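Local coordinates for glideosome-associated protein 50 (Plasmodium falciparum 3D7, PDB 3TGH) that serves as a membrane-bound component of the glideosome, the complex behind parasite gliding and host cell invasion, and has a purple acid phosphatase fold, at residues G48-G51 against L52-A56; R208-S211 against Y212-Y215. One frame throughout, in Å; residues are numbered along the deposited sequence.

Contact 1: residues G48-G51 against L52-A56. With SO4 (sulfate ion), chain B.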
loop_
_atom_site.group_PDB
_atom_site.type_symbol
_atom_site.label_atom_id
_atom_site.label_comp_id
_atom_site.label_asym_id
_atom_site.label_seq_id
_atom_site.Cartn_x
_atom_site.Cartn_y
_atom_site.Cartn_z
ATOM N N GLY A 48 9.070 7.871 -13.417
ATOM C CA GLY A 48 8.173 9.010 -13.202
ATOM C C GLY A 48 7.254 9.246 -14.384
ATOM O O GLY A 48 7.374 8.579 -15.412
ATOM N N VAL A 49 6.317 10.176 -14.232
ATOM C CA VAL A 49 5.552 10.690 -15.378
ATOM C C VAL A 49 5.876 12.169 -15.551
ATOM O O VAL A 49 6.255 12.849 -14.590
ATOM C CB VAL A 49 4.017 10.522 -15.218
ATOM C CG1 VAL A 49 3.622 9.058 -15.278
ATOM C CG2 VAL A 49 3.539 11.170 -13.939
ATOM N N LYS A 50 5.709 12.654 -16.773
ATOM C CA LYS A 50 6.066 14.025 -17.133
ATOM C C LYS A 50 4.902 15.000 -17.000
ATOM O O LYS A 50 5.111 16.207 -16.995
ATOM C CB LYS A 50 6.590 14.072 -18.565
ATOM C CG LYS A 50 7.918 13.360 -18.756
ATOM C CD LYS A 50 8.358 13.424 -20.206
ATOM C CE LYS A 50 9.740 12.806 -20.398
ATOM N NZ LYS A 50 10.201 12.928 -21.807
ATOM N N GLY A 51 3.684 14.470 -16.897
ATOM C CA GLY A 51 2.491 15.293 -16.801
ATOM C C GLY A 51 1.222 14.470 -16.932
ATOM O O GLY A 51 1.268 13.238 -17.019
ATOM N N LEU A 52 0.092 15.166 -16.955
ATOM C CA LEU A 52 -1.231 14.538 -17.045
ATOM C C LEU A 52 -1.442 13.766 -18.347
ATOM O O LEU A 52 -2.152 12.764 -18.375
ATOM C CB LEU A 52 -2.322 15.604 -16.923
ATOM C CG LEU A 52 -2.557 16.217 -15.551
ATOM C CD1 LEU A 52 -3.443 17.463 -15.693
ATOM C CD2 LEU A 52 -3.193 15.191 -14.623
ATOM N N ASN A 53 -0.827 14.246 -19.426
ATOM C CA ASN A 53 -1.002 13.653 -20.745
ATOM C C ASN A 53 0.215 12.867 -21.250
ATOM O O ASN A 53 0.310 12.560 -22.439
ATOM C CB ASN A 53 -1.411 14.753 -21.728
ATOM C CG ASN A 53 -2.719 15.399 -21.338
ATOM O OD1 ASN A 53 -3.745 14.733 -21.299
ATOM N ND2 ASN A 53 -2.686 16.686 -21.012
ATOM N N ASP A 54 1.133 12.537 -20.344
ATOM C CA ASP A 54 2.249 11.643 -20.650
ATOM C C ASP A 54 1.671 10.342 -21.228
ATOM O O ASP A 54 0.781 9.742 -20.617
ATOM C CB ASP A 54 3.045 11.358 -19.362
ATOM C CG ASP A 54 4.368 10.633 -19.611
ATOM O OD1 ASP A 54 4.497 9.906 -20.616
ATOM O OD2 ASP A 54 5.290 10.784 -18.775
ATOM N N PRO A 55 2.152 9.912 -22.416
ATOM C CA PRO A 55 1.757 8.611 -22.973
ATOM C C PRO A 55 1.925 7.438 -21.999
ATOM O O PRO A 55 1.231 6.424 -22.132
ATOM C CB PRO A 55 2.707 8.439 -24.162
ATOM C CG PRO A 55 3.012 9.823 -24.594
ATOM C CD PRO A 55 3.003 10.672 -23.354
ATOM N N ALA A 56 2.830 7.584 -21.029
ATOM C CA ALA A 56 3.076 6.543 -20.030
ATOM C C ALA A 56 1.821 6.122 -19.252
ATOM O O ALA A 56 1.706 4.960 -18.864
ATOM C CB ALA A 56 4.182 6.979 -19.070
HETATM S S SO4 B . 0.683 17.868 -19.757
HETATM O O1 SO4 B . -0.547 17.996 -20.538
HETATM O O2 SO4 B . 1.465 19.081 -19.918
HETATM O O3 SO4 B . 0.348 17.683 -18.349
HETATM O O4 SO4 B . 1.436 16.715 -20.236
#
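The carboxylate of Asp54 reaches back to the backbone of Lys50 and joins the loop to the start of helix 56-62. Its CG stands anti to the backbone N (chi1 -170°), which brings OD2 up to Lys50 N. OD2 accepts from Lys50 N at 2.8 Å through its anti lone pair, the one turned away from OD1. The bond is fairly straight, with an N-H...O angle of 158°. OD1 accepts from Ala56 N at 2.9 Å, and this donor lies well above the carboxylate plane. With one backbone N-H on each oxygen, the carboxylate is held against rotation. The packing is close here. OD2 lies 3.4 Å from Val49 CA, and Lys50 CB sits 3.5 Å from the same oxygen. Val49 CG1 makes a looser apolar contact with Ala56 CB. Gly51 and Asp54 are the ends of a type I beta turn, closed by a weak bond from Asp54 N to Gly51 O. Gly51 O also accepts from Trp57 NE1, and Lys50 O from Asn88 ND2.

The outer side is looser. The Lys50 chain runs on extended, and its NZ stays 6.2 Å from Asp54 OD2, so the opposite charges do not pair. A sulfate ion, probably from the crystallisation liquor, sits on the turn. Leu52 N donates to its O3 at 2.9 Å, and Asn53 ND2 to its O1 at 2.6 Å. Sulfate O3 also lies against Gly51 CA. Leu52 turns the other way, onto Leu94 and Lys95 of helix 89-97.

The arrangement is a type I turn running into a side-chain cap, where Asp54 precedes helix 56-62 and ties its first turn to the incoming loop.

Contact 2: residues R208-S211 against Y212-Y215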
loop_
_atom_site.group_PDB
_atom_site.type_symbol
_atom_site.label_atom_id
_atom_site.label_comp_id
_atom_site.label_asym_id
_atom_site.label_seq_id
_atom_site.Cartn_x
_atom_site.Cartn_y
_atom_site.Cartn_z
ATOM N N ARG A 208 17.806 -2.597 2.723
ATOM C CA ARG A 208 17.986 -3.114 4.082
ATOM C C ARG A 208 17.082 -2.451 5.130
ATOM O O ARG A 208 17.343 -2.539 6.332
ATOM C CB ARG A 208 19.468 -3.059 4.505
ATOM C CG ARG A 208 20.303 -4.123 3.829
ATOM C CD ARG A 208 20.112 -5.457 4.531
ATOM N NE ARG A 208 20.293 -6.599 3.641
ATOM C CZ ARG A 208 20.093 -7.866 4.001
ATOM N NH1 ARG A 208 19.703 -8.166 5.241
ATOM N NH2 ARG A 208 20.281 -8.841 3.119
ATOM N N GLY A 209 15.994 -1.831 4.681
ATOM C CA GLY A 209 15.075 -1.161 5.592
ATOM C C GLY A 209 15.482 0.268 5.873
ATOM O O GLY A 209 16.292 0.848 5.149
ATOM N N SER A 210 14.921 0.821 6.942
ATOM C CA SER A 210 15.149 2.205 7.331
ATOM C C SER A 210 15.187 2.335 8.852
ATOM O O SER A 210 14.151 2.237 9.509
ATOM C CB SER A 210 14.032 3.094 6.762
ATOM O OG SER A 210 14.180 4.432 7.188
ATOM N N SER A 211 16.374 2.574 9.414
ATOM C CA SER A 211 16.486 2.811 10.859
ATOM C C SER A 211 15.718 4.070 11.273
ATOM O O SER A 211 15.162 4.141 12.374
ATOM C CB SER A 211 17.958 2.884 11.306
ATOM O OG SER A 211 18.670 3.901 10.613
ATOM N N TYR A 212 15.681 5.059 10.385
ATOM C CA TYR A 212 14.883 6.268 10.595
ATOM C C TYR A 212 13.403 5.942 10.826
ATOM O O TYR A 212 12.810 6.408 11.795
ATOM C CB TYR A 212 15.042 7.212 9.404
ATOM C CG TYR A 212 14.241 8.492 9.513
ATOM C CD1 TYR A 212 12.992 8.594 8.920
ATOM C CD2 TYR A 212 14.740 9.600 10.198
ATOM C CE1 TYR A 212 12.251 9.754 9.006
ATOM C CE2 TYR A 212 14.000 10.779 10.287
ATOM C CZ TYR A 212 12.751 10.840 9.685
ATOM O OH TYR A 212 11.996 11.984 9.749
ATOM N N LEU A 213 12.810 5.151 9.933
ATOM C CA LEU A 213 11.418 4.736 10.114
ATOM C C LEU A 213 11.291 3.787 11.311
ATOM O O LEU A 213 10.301 3.836 12.025
ATOM C CB LEU A 213 10.838 4.114 8.836
ATOM C CG LEU A 213 10.685 5.042 7.621
ATOM C CD1 LEU A 213 10.132 4.256 6.434
ATOM C CD2 LEU A 213 9.805 6.258 7.949
ATOM N N ALA A 214 12.302 2.952 11.555
ATOM C CA ALA A 214 12.314 2.113 12.763
ATOM C C ALA A 214 12.236 2.944 14.043
ATOM O O ALA A 214 11.573 2.550 15.005
ATOM C CB ALA A 214 13.555 1.207 12.791
ATOM N N TYR A 215 12.907 4.089 14.058
ATOM C CA TYR A 215 12.913 4.940 15.254
ATOM C C TYR A 215 11.657 5.801 15.382
ATOM O O TYR A 215 11.139 5.966 16.486
ATOM C CB TYR A 215 14.149 5.835 15.287
ATOM C CG TYR A 215 14.315 6.549 16.615
ATOM C CD1 TYR A 215 14.926 5.917 17.699
ATOM C CD2 TYR A 215 13.840 7.848 16.794
ATOM C CE1 TYR A 215 15.070 6.572 18.929
ATOM C CE2 TYR A 215 13.980 8.508 18.019
ATOM C CZ TYR A 215 14.594 7.867 19.077
ATOM O OH TYR A 215 14.731 8.520 20.282
#
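Ser210 OG points at the start of the helix and accepts from Leu213 N at 3.2 Å. The N-H...O angle is 169°, so the bond is nearly straight. The hydroxyl oxygen lies anti to the backbone N of Ser210 (chi1 177°), and this brings it to Leu213 N. Leu213 packs against the serine through CB and CG. Its CG is 3.6 Å from Ser210 OG and its CB 3.9 Å from Ser210 CB. Leu213 also touches Thr159, Gln199 and Ile201 and is buried.

Tyr212 meets the same hydroxyl only through its CB, 3.7 Å from Ser210 OG. Its ring leads away from the cap, its OH bonds to Leu162 O, and the ring meets that of Tyr216 with the planes at about 55°. The Tyr212 side chain is also about 4 Å from that of His172, a metal ligand, and about 4 Å from a bound cobalt ion.

The backbone bonds begin the helix. Ala214 N donates to Ser210 O, and Tyr215 N to Ser211 O, both at 2.8 Å. Ala214 CB rests 3.4 Å from Ser211 O. The Tyr215 ring leads away from this turn.

This is a serine N-cap at the start of helix 211-216, close to a metal-binding residue.

In the fold
Contact 1 comes first along the chain and contact 2 follows it in series, both within the calcineurin-like phosphoesterase range. Their centres are about 31 Å apart and their nearest atoms about 20 Å, so they do not touch. Each lies at the surface where a loop enters a helix: contact 1 between strand 37-40 and helix 56-62, contact 2 between strand 192-196 and helix 211-216. The two strands belong to different seven-stranded mixed sheets, so each sheet has one contact on the chain following one of its parallel strands. This fits the two-sheet metallophosphoesterase fold, with contact 2 near the metal ligand His172 and contact 1 on the surface, away from the metal ligands.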